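Local structure of arginine kinase (4RF6) at residues A[141-146]-A[265-270]; A[591-596]-A[602-607]; A[491-496]-A[501-506]. The protein catalyses the reversible transfer of a phosphoryl group from ATP to L-arginine, giving phosphoarginine and ADP, with two tandem kinase repeats in a single chain. One frame throughout, in Å; residues are numbered along the deposited sequence.

Interaction 1: residues A[141-146]-A[265-270]; sequences YGLAPG and GFQHTK
In the C-terminal kinase domain of the first repeat, Gln267 reaches across to Tyr141 and Leu143, in the loop that joins strand 127-136 to helix 149-163. Gln267 itself sits where the chain leaves helix 246-264 and enters the short strand 268-269. Its side chain does nearly all the work from this side: it heads at the loop from CB onward, and beyond CG it runs extended (chi2 -177°), so only the amide arrives at the loop. Leu143 CD2 rests against that amide, 3.4 Å from Gln267 OE1 and 3.7 Å from Gln267 NE2.

The polar link to Tyr141 is indirect. Water 1 donates one proton to Tyr141 O at 2.6 Å and the other to Gln267 OE1 at 2.7 Å. Gln267 NE2 also lies 3.0 Å from Tyr141 O, but the angle is too poor for a hydrogen bond; this nitrogen is bonded to Leu138 O, earlier in the same loop. Gly142 O, next along, bonds to His234 NE2. Leu143 lies about 8 Å, side chain to side chain, from Tyr75, a residue that probably binds substrate.

With OE1 taken by the water and NE2 by a backbone carbonyl, both ends of the buried amide are occupied, which fixes its rotation and ties the loop to the link that follows helix 246-264, with a leucine methyl leaning obliquely against the amide.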
# COMPACT_ATOMS: atom_id res chain seq x y z
N TYR A 141 -3.25 -4.83 -37.84
CA TYR A 141 -1.80 -5.01 -37.79
C TYR A 141 -1.40 -6.44 -37.46
O TYR A 141 -2.23 -7.24 -37.02
CB TYR A 141 -1.18 -4.05 -36.77
CG TYR A 141 -1.62 -2.61 -36.91
CD1 TYR A 141 -1.08 -1.80 -37.90
CD2 TYR A 141 -2.58 -2.06 -36.06
CE1 TYR A 141 -1.48 -0.49 -38.04
CE2 TYR A 141 -2.98 -0.75 -36.19
CZ TYR A 141 -2.42 0.03 -37.19
OH TYR A 141 -2.81 1.34 -37.34
N GLY A 142 -0.13 -6.78 -37.67
CA GLY A 142 0.39 -8.03 -37.17
C GLY A 142 0.53 -7.93 -35.67
O GLY A 142 0.44 -6.83 -35.10
N LEU A 143 0.74 -9.06 -35.01
CA LEU A 143 0.99 -9.03 -33.58
C LEU A 143 2.43 -8.57 -33.35
O LEU A 143 3.17 -8.34 -34.31
CB LEU A 143 0.69 -10.39 -32.97
CG LEU A 143 -0.75 -10.80 -33.24
CD1 LEU A 143 -1.00 -12.29 -33.05
CD2 LEU A 143 -1.71 -9.98 -32.37
N ALA A 144 2.82 -8.41 -32.09
CA ALA A 144 4.16 -7.92 -31.76
C ALA A 144 5.36 -8.64 -32.43
O ALA A 144 6.34 -7.98 -32.78
CB ALA A 144 4.35 -7.86 -30.25
N PRO A 145 5.29 -9.97 -32.60
CA PRO A 145 6.45 -10.60 -33.24
C PRO A 145 6.54 -10.33 -34.74
O PRO A 145 7.60 -10.55 -35.32
CB PRO A 145 6.22 -12.10 -33.01
CG PRO A 145 5.23 -12.19 -31.89
CD PRO A 145 4.36 -10.98 -32.04
N GLY A 146 5.45 -9.88 -35.36
CA GLY A 146 5.44 -9.68 -36.81
C GLY A 146 5.12 -8.28 -37.30
O GLY A 146 5.23 -7.98 -38.50
N GLY A 265 -10.54 -0.45 -32.07
CA GLY A 265 -10.84 -1.83 -32.41
C GLY A 265 -9.72 -2.80 -32.07
O GLY A 265 -8.54 -2.45 -32.18
N PHE A 266 -10.09 -4.02 -31.67
CA PHE A 266 -9.13 -5.03 -31.20
C PHE A 266 -9.15 -6.29 -32.07
O PHE A 266 -10.18 -6.64 -32.63
CB PHE A 266 -9.49 -5.46 -29.77
CG PHE A 266 -9.27 -4.39 -28.73
CD1 PHE A 266 -8.18 -3.54 -28.80
CD2 PHE A 266 -10.17 -4.26 -27.68
CE1 PHE A 266 -7.99 -2.56 -27.84
CE2 PHE A 266 -9.98 -3.29 -26.71
CZ PHE A 266 -8.89 -2.44 -26.79
N GLN A 267 -8.01 -6.98 -32.16
CA GLN A 267 -7.99 -8.29 -32.81
C GLN A 267 -8.71 -9.30 -31.92
O GLN A 267 -8.44 -9.39 -30.72
CB GLN A 267 -6.56 -8.75 -33.08
CG GLN A 267 -5.80 -7.81 -34.01
CD GLN A 267 -4.40 -8.31 -34.33
OE1 GLN A 267 -4.19 -9.50 -34.58
NE2 GLN A 267 -3.44 -7.40 -34.32
N HIS A 268 -9.63 -10.06 -32.52
CA HIS A 268 -10.63 -10.80 -31.76
C HIS A 268 -11.35 -11.80 -32.69
O HIS A 268 -11.75 -11.43 -33.80
CB HIS A 268 -11.63 -9.79 -31.18
CG HIS A 268 -12.67 -10.37 -30.28
ND1 HIS A 268 -13.89 -10.83 -30.74
CD2 HIS A 268 -12.69 -10.55 -28.93
CE1 HIS A 268 -14.61 -11.27 -29.72
NE2 HIS A 268 -13.91 -11.11 -28.62
N THR A 269 -11.49 -13.05 -32.25
CA THR A 269 -12.20 -14.09 -33.02
C THR A 269 -13.10 -14.91 -32.09
O THR A 269 -12.82 -15.00 -30.89
CB THR A 269 -11.23 -15.08 -33.71
OG1 THR A 269 -10.62 -15.91 -32.72
CG2 THR A 269 -10.16 -14.34 -34.51
N LYS A 270 -14.17 -15.50 -32.62
CA LYS A 270 -15.07 -16.30 -31.78
C LYS A 270 -14.32 -17.41 -31.04
O LYS A 270 -14.52 -17.63 -29.85
CB LYS A 270 -16.19 -16.92 -32.63
CG LYS A 270 -17.16 -17.77 -31.81
CD LYS A 270 -17.76 -16.96 -30.66
CE LYS A 270 -18.64 -17.81 -29.76
NZ LYS A 270 -19.24 -17.00 -28.66
O HOH W 1 -2.66 -9.78 -36.73

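Interaction 2: residues A[591-596]-A[602-607]; sequences SMEKGS and FGRLCR
Arg604, on helix 598-616, presents the two terminal nitrogens of its guanidinium to two side chains of strand 587-594. NH2 makes a salt bridge with Glu593 OE1, the N-H pointing nearly straight at the oxygen (163°); the modelled separation of NH2 and OE1, 2.4 Å, is too short to be trusted in detail. The oxygen lies at the edge of the guanidinium, though the carboxylate is turned 45° against it. NH1 donates to Ser591 OG at 3.0 Å in a more bent bond (133°), with the hydroxyl tilted out of the guanidinium plane. Beside this polar pair, Ser591 CB packs on Leu605 CB at 3.8 Å.

The shape of the arginine explains its reach. Its chain is straight through chi1 and chi2, then bends at chi3, swinging the guanidinium along the strand past Ser591 to Glu593.

A second shell holds the acceptors. Ser591 OG also bonds to Val601 O, and Glu593 OE1 to Ser600 OG, so the first turn of the helix grips the same two oxygens. Asp521 makes only a long, weak ion pair with Arg604 NE; its salt bridge is with Arg607. Leu605, and Phe602 from the turn before, touch Ile484 of the adjacent strand 479-488.

Strand 591-594 and helix 602-607 run nearly antiparallel, their axes 7.8 Å apart: after a short connection, the helix doubles back to lie over its own sheet, the eight-stranded antiparallel sheet at the heart of the phosphagen kinase catalytic domain.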
# COMPACT_ATOMS: atom_id res chain seq x y z
N SER A 591 6.50 21.78 17.18
CA SER A 591 7.15 23.08 17.08
C SER A 591 8.46 23.02 17.86
O SER A 591 8.51 22.45 18.96
CB SER A 591 6.24 24.19 17.63
OG SER A 591 6.83 25.47 17.44
N MET A 592 9.53 23.59 17.29
CA MET A 592 10.88 23.34 17.78
C MET A 592 11.83 24.52 17.55
O MET A 592 11.81 25.14 16.49
CB MET A 592 11.43 22.10 17.06
CG MET A 592 10.80 21.91 15.68
SD MET A 592 11.53 20.59 14.69
CE MET A 592 12.24 19.57 15.97
N GLU A 593 12.68 24.80 18.54
CA GLU A 593 13.69 25.86 18.41
C GLU A 593 14.97 25.51 19.16
O GLU A 593 14.97 24.72 20.11
CB GLU A 593 13.16 27.19 18.96
CG GLU A 593 12.08 27.88 18.12
CD GLU A 593 11.73 29.26 18.67
OE1 GLU A 593 10.77 29.88 18.15
OE2 GLU A 593 12.41 29.73 19.61
N LYS A 594 16.08 26.10 18.71
CA LYS A 594 17.28 26.14 19.53
C LYS A 594 17.01 27.20 20.57
O LYS A 594 16.25 28.14 20.31
CB LYS A 594 18.50 26.56 18.72
CG LYS A 594 18.98 25.57 17.66
CD LYS A 594 20.40 25.95 17.24
CE LYS A 594 20.54 26.03 15.73
NZ LYS A 594 20.76 24.68 15.12
N GLY A 595 17.61 27.08 21.74
CA GLY A 595 17.45 28.12 22.75
C GLY A 595 16.24 27.89 23.64
O GLY A 595 15.73 26.77 23.73
N SER A 596 15.77 28.96 24.27
CA SER A 596 14.94 28.84 25.46
C SER A 596 13.50 29.33 25.33
O SER A 596 12.74 29.28 26.31
CB SER A 596 15.60 29.63 26.59
OG SER A 596 15.75 30.99 26.22
N PHE A 602 5.43 27.68 21.47
CA PHE A 602 4.01 27.42 21.71
C PHE A 602 3.12 28.33 20.87
O PHE A 602 2.05 27.91 20.41
CB PHE A 602 3.67 27.58 23.19
CG PHE A 602 2.26 27.16 23.53
CD1 PHE A 602 1.81 25.89 23.20
CD2 PHE A 602 1.40 28.03 24.18
CE1 PHE A 602 0.51 25.50 23.50
CE2 PHE A 602 0.10 27.65 24.49
CZ PHE A 602 -0.34 26.39 24.15
N GLY A 603 3.55 29.57 20.68
CA GLY A 603 2.80 30.50 19.85
C GLY A 603 2.73 30.01 18.41
O GLY A 603 1.69 30.09 17.76
N ARG A 604 3.86 29.50 17.91
CA ARG A 604 3.90 28.94 16.56
C ARG A 604 3.03 27.69 16.49
O ARG A 604 2.27 27.50 15.53
CB ARG A 604 5.34 28.62 16.16
CG ARG A 604 5.47 28.03 14.75
CD ARG A 604 6.93 27.75 14.38
NE ARG A 604 7.83 28.81 14.83
CZ ARG A 604 8.66 28.70 15.86
NH1 ARG A 604 8.71 27.57 16.56
NH2 ARG A 604 9.43 29.72 16.20
N LEU A 605 3.13 26.83 17.50
CA LEU A 605 2.33 25.61 17.55
C LEU A 605 0.84 25.91 17.49
O LEU A 605 0.10 25.27 16.73
CB LEU A 605 2.65 24.80 18.81
CG LEU A 605 1.80 23.53 18.92
CD1 LEU A 605 2.15 22.56 17.80
CD2 LEU A 605 1.95 22.86 20.28
N CYS A 606 0.40 26.88 18.29
CA CYS A 606 -1.01 27.24 18.36
C CYS A 606 -1.54 27.79 17.05
O CYS A 606 -2.64 27.45 16.63
CB CYS A 606 -1.24 28.26 19.47
SG CYS A 606 -1.29 27.52 21.12
N ARG A 607 -0.76 28.66 16.41
CA ARG A 607 -1.13 29.22 15.12
C ARG A 607 -1.41 28.12 14.10
O ARG A 607 -2.42 28.14 13.38
CB ARG A 607 -0.04 30.17 14.61
CG ARG A 607 -0.06 31.54 15.30
CD ARG A 607 1.28 32.25 15.21
NE ARG A 607 1.87 32.11 13.89
CZ ARG A 607 3.17 31.94 13.66
NH1 ARG A 607 4.02 31.90 14.68
NH2 ARG A 607 3.61 31.81 12.42

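Interaction 3: residues A[491-496]-A[501-506]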
# COMPACT_ATOMS: atom_id res chain seq x y z
N LYS A 491 -11.49 14.91 13.04
CA LYS A 491 -12.88 14.62 13.36
C LYS A 491 -13.61 14.02 12.17
O LYS A 491 -13.36 14.41 11.02
CB LYS A 491 -13.60 15.88 13.84
CG LYS A 491 -14.97 15.61 14.46
CD LYS A 491 -15.66 16.88 14.91
CE LYS A 491 -17.03 16.56 15.48
NZ LYS A 491 -17.74 17.78 15.96
N GLY A 492 -14.48 13.05 12.42
CA GLY A 492 -15.28 12.47 11.36
C GLY A 492 -14.75 11.13 10.87
O GLY A 492 -15.34 10.53 9.97
N TYR A 493 -13.65 10.67 11.46
CA TYR A 493 -13.05 9.42 11.04
C TYR A 493 -12.87 8.47 12.21
O TYR A 493 -13.03 8.85 13.37
CB TYR A 493 -11.70 9.70 10.37
CG TYR A 493 -11.83 10.56 9.14
CD1 TYR A 493 -12.14 10.00 7.90
CD2 TYR A 493 -11.65 11.93 9.21
CE1 TYR A 493 -12.27 10.78 6.78
CE2 TYR A 493 -11.77 12.73 8.09
CZ TYR A 493 -12.08 12.14 6.88
OH TYR A 493 -12.20 12.92 5.76
N ALA A 494 -12.53 7.22 11.91
CA ALA A 494 -12.10 6.29 12.95
C ALA A 494 -10.79 6.82 13.51
O ALA A 494 -10.25 7.83 13.02
CB ALA A 494 -11.91 4.90 12.37
N LEU A 495 -10.25 6.16 14.53
CA LEU A 495 -8.90 6.49 14.95
C LEU A 495 -7.97 5.64 14.08
O LEU A 495 -8.45 4.79 13.32
CB LEU A 495 -8.70 6.24 16.44
CG LEU A 495 -9.51 7.20 17.33
CD1 LEU A 495 -9.65 6.69 18.75
CD2 LEU A 495 -8.87 8.57 17.33
N THR A 496 -6.67 5.87 14.16
CA THR A 496 -5.70 5.14 13.34
C THR A 496 -5.88 3.61 13.27
O THR A 496 -5.79 3.03 12.19
CB THR A 496 -4.25 5.53 13.71
OG1 THR A 496 -4.04 6.91 13.37
CG2 THR A 496 -3.26 4.70 12.94
N ARG A 501 -9.23 2.07 4.14
CA ARG A 501 -8.32 2.61 3.14
C ARG A 501 -8.71 4.02 2.71
O ARG A 501 -7.86 4.92 2.68
CB ARG A 501 -8.28 1.71 1.90
CG ARG A 501 -7.54 2.34 0.73
CD ARG A 501 -7.20 1.31 -0.34
NE ARG A 501 -6.26 1.87 -1.31
CZ ARG A 501 -6.62 2.40 -2.47
NH1 ARG A 501 -7.90 2.43 -2.84
NH2 ARG A 501 -5.70 2.90 -3.28
N ASN A 502 -9.99 4.21 2.39
CA ASN A 502 -10.46 5.49 1.88
C ASN A 502 -10.41 6.61 2.92
O ASN A 502 -10.09 7.76 2.58
CB ASN A 502 -11.87 5.36 1.29
CG ASN A 502 -11.88 4.54 0.01
OD1 ASN A 502 -10.88 4.47 -0.71
ND2 ASN A 502 -13.02 3.92 -0.29
N GLU A 503 -10.72 6.29 4.17
CA GLU A 503 -10.56 7.27 5.25
C GLU A 503 -9.13 7.80 5.34
O GLU A 503 -8.90 9.01 5.41
CB GLU A 503 -10.94 6.66 6.60
CG GLU A 503 -12.42 6.42 6.83
CD GLU A 503 -12.68 5.83 8.21
OE1 GLU A 503 -13.21 6.55 9.08
OE2 GLU A 503 -12.34 4.65 8.42
N ARG A 504 -8.16 6.89 5.36
CA ARG A 504 -6.76 7.29 5.49
C ARG A 504 -6.33 8.20 4.34
O ARG A 504 -5.62 9.19 4.54
CB ARG A 504 -5.83 6.07 5.57
CG ARG A 504 -4.37 6.44 5.77
CD ARG A 504 -3.47 5.20 5.77
NE ARG A 504 -3.80 4.30 6.88
CZ ARG A 504 -4.47 3.17 6.74
NH1 ARG A 504 -4.90 2.79 5.54
NH2 ARG A 504 -4.73 2.41 7.80
N LEU A 505 -6.76 7.84 3.13
CA LEU A 505 -6.48 8.64 1.94
C LEU A 505 -7.18 10.00 2.01
O LEU A 505 -6.62 11.01 1.59
CB LEU A 505 -6.91 7.91 0.67
CG LEU A 505 -6.09 6.69 0.23
CD1 LEU A 505 -6.82 5.93 -0.87
CD2 LEU A 505 -4.72 7.12 -0.26
N ASP A 506 -8.41 10.02 2.53
CA ASP A 506 -9.14 11.28 2.68
C ASP A 506 -8.44 12.20 3.68
O ASP A 506 -8.32 13.40 3.46
CB ASP A 506 -10.58 11.05 3.14
CG ASP A 506 -11.48 10.52 2.04
OD1 ASP A 506 -11.06 10.56 0.86
OD2 ASP A 506 -12.60 10.07 2.35
O HOH W 2 -15.71 8.20 8.75
O HOH W 3 -3.83 2.92 10.27
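Glu503, in the first turn of helix 501-516, reaches back to Tyr493 and Ala494 in the loop that leads into that helix. Its CB and CG come first, alongside the tyrosine ring: CG lies 3.7 Å from Tyr493 CD1, at the ring's edge and in its plane, the two side chains running past one another head to tail. The chain stays extended (chi2 -179°), which carries the carboxylate beyond the ring to the loop backbone.

There OE1 accepts a hydrogen bond from Ala494 N at 3.0 Å, close to straight at 162°. The amide approaches on the syn side of the oxygen, 34° out of the carboxylate plane. The same oxygen sits 3.5 Å from Tyr493 CA and takes a second proton from water 2, which in turn donates to Gly492 O at 2.7 Å. OE2 turns the other way, to the backbone N of Thr500 just before the helix, and brushes Ala494 CB.

Farther out, the tyrosine crosses Asp506 at about a right angle, OH lying 3.6 Å from Asp506 CB; the aspartate's carboxylate is engaged by Arg509 in a salt bridge. Farther along the loop, water 3 accepts from Arg504 NH2 and lies within hydrogen-bonding distance of Thr496 O.

One carboxylate therefore gathers two backbone N-H groups and a water, tying loop and helix start together. Three donors, next to the N-terminal end of a helix, would be expected to favour the ionised form of Glu503.

Interactions 1 and 3 involve the same loop in the two repeats: the matching sequences place Tyr141 and Tyr493 at equivalent positions. Yet the loop meets different partners in the two. Interaction 1 looks to the link after helix 246-264 and is buried and neutral, an amide working through water; interaction 3 looks to the loop's own following helix and is only partly buried, with a carboxylate gripping backbone N-H groups. Interaction 2 shares the second repeat with interaction 3, their centres about 28 Å apart, but is a buried strand-to-helix contact built on a charged pair. Interactions 1 and 2 lie on opposite sides of the chain's centre, and none of the three touches another.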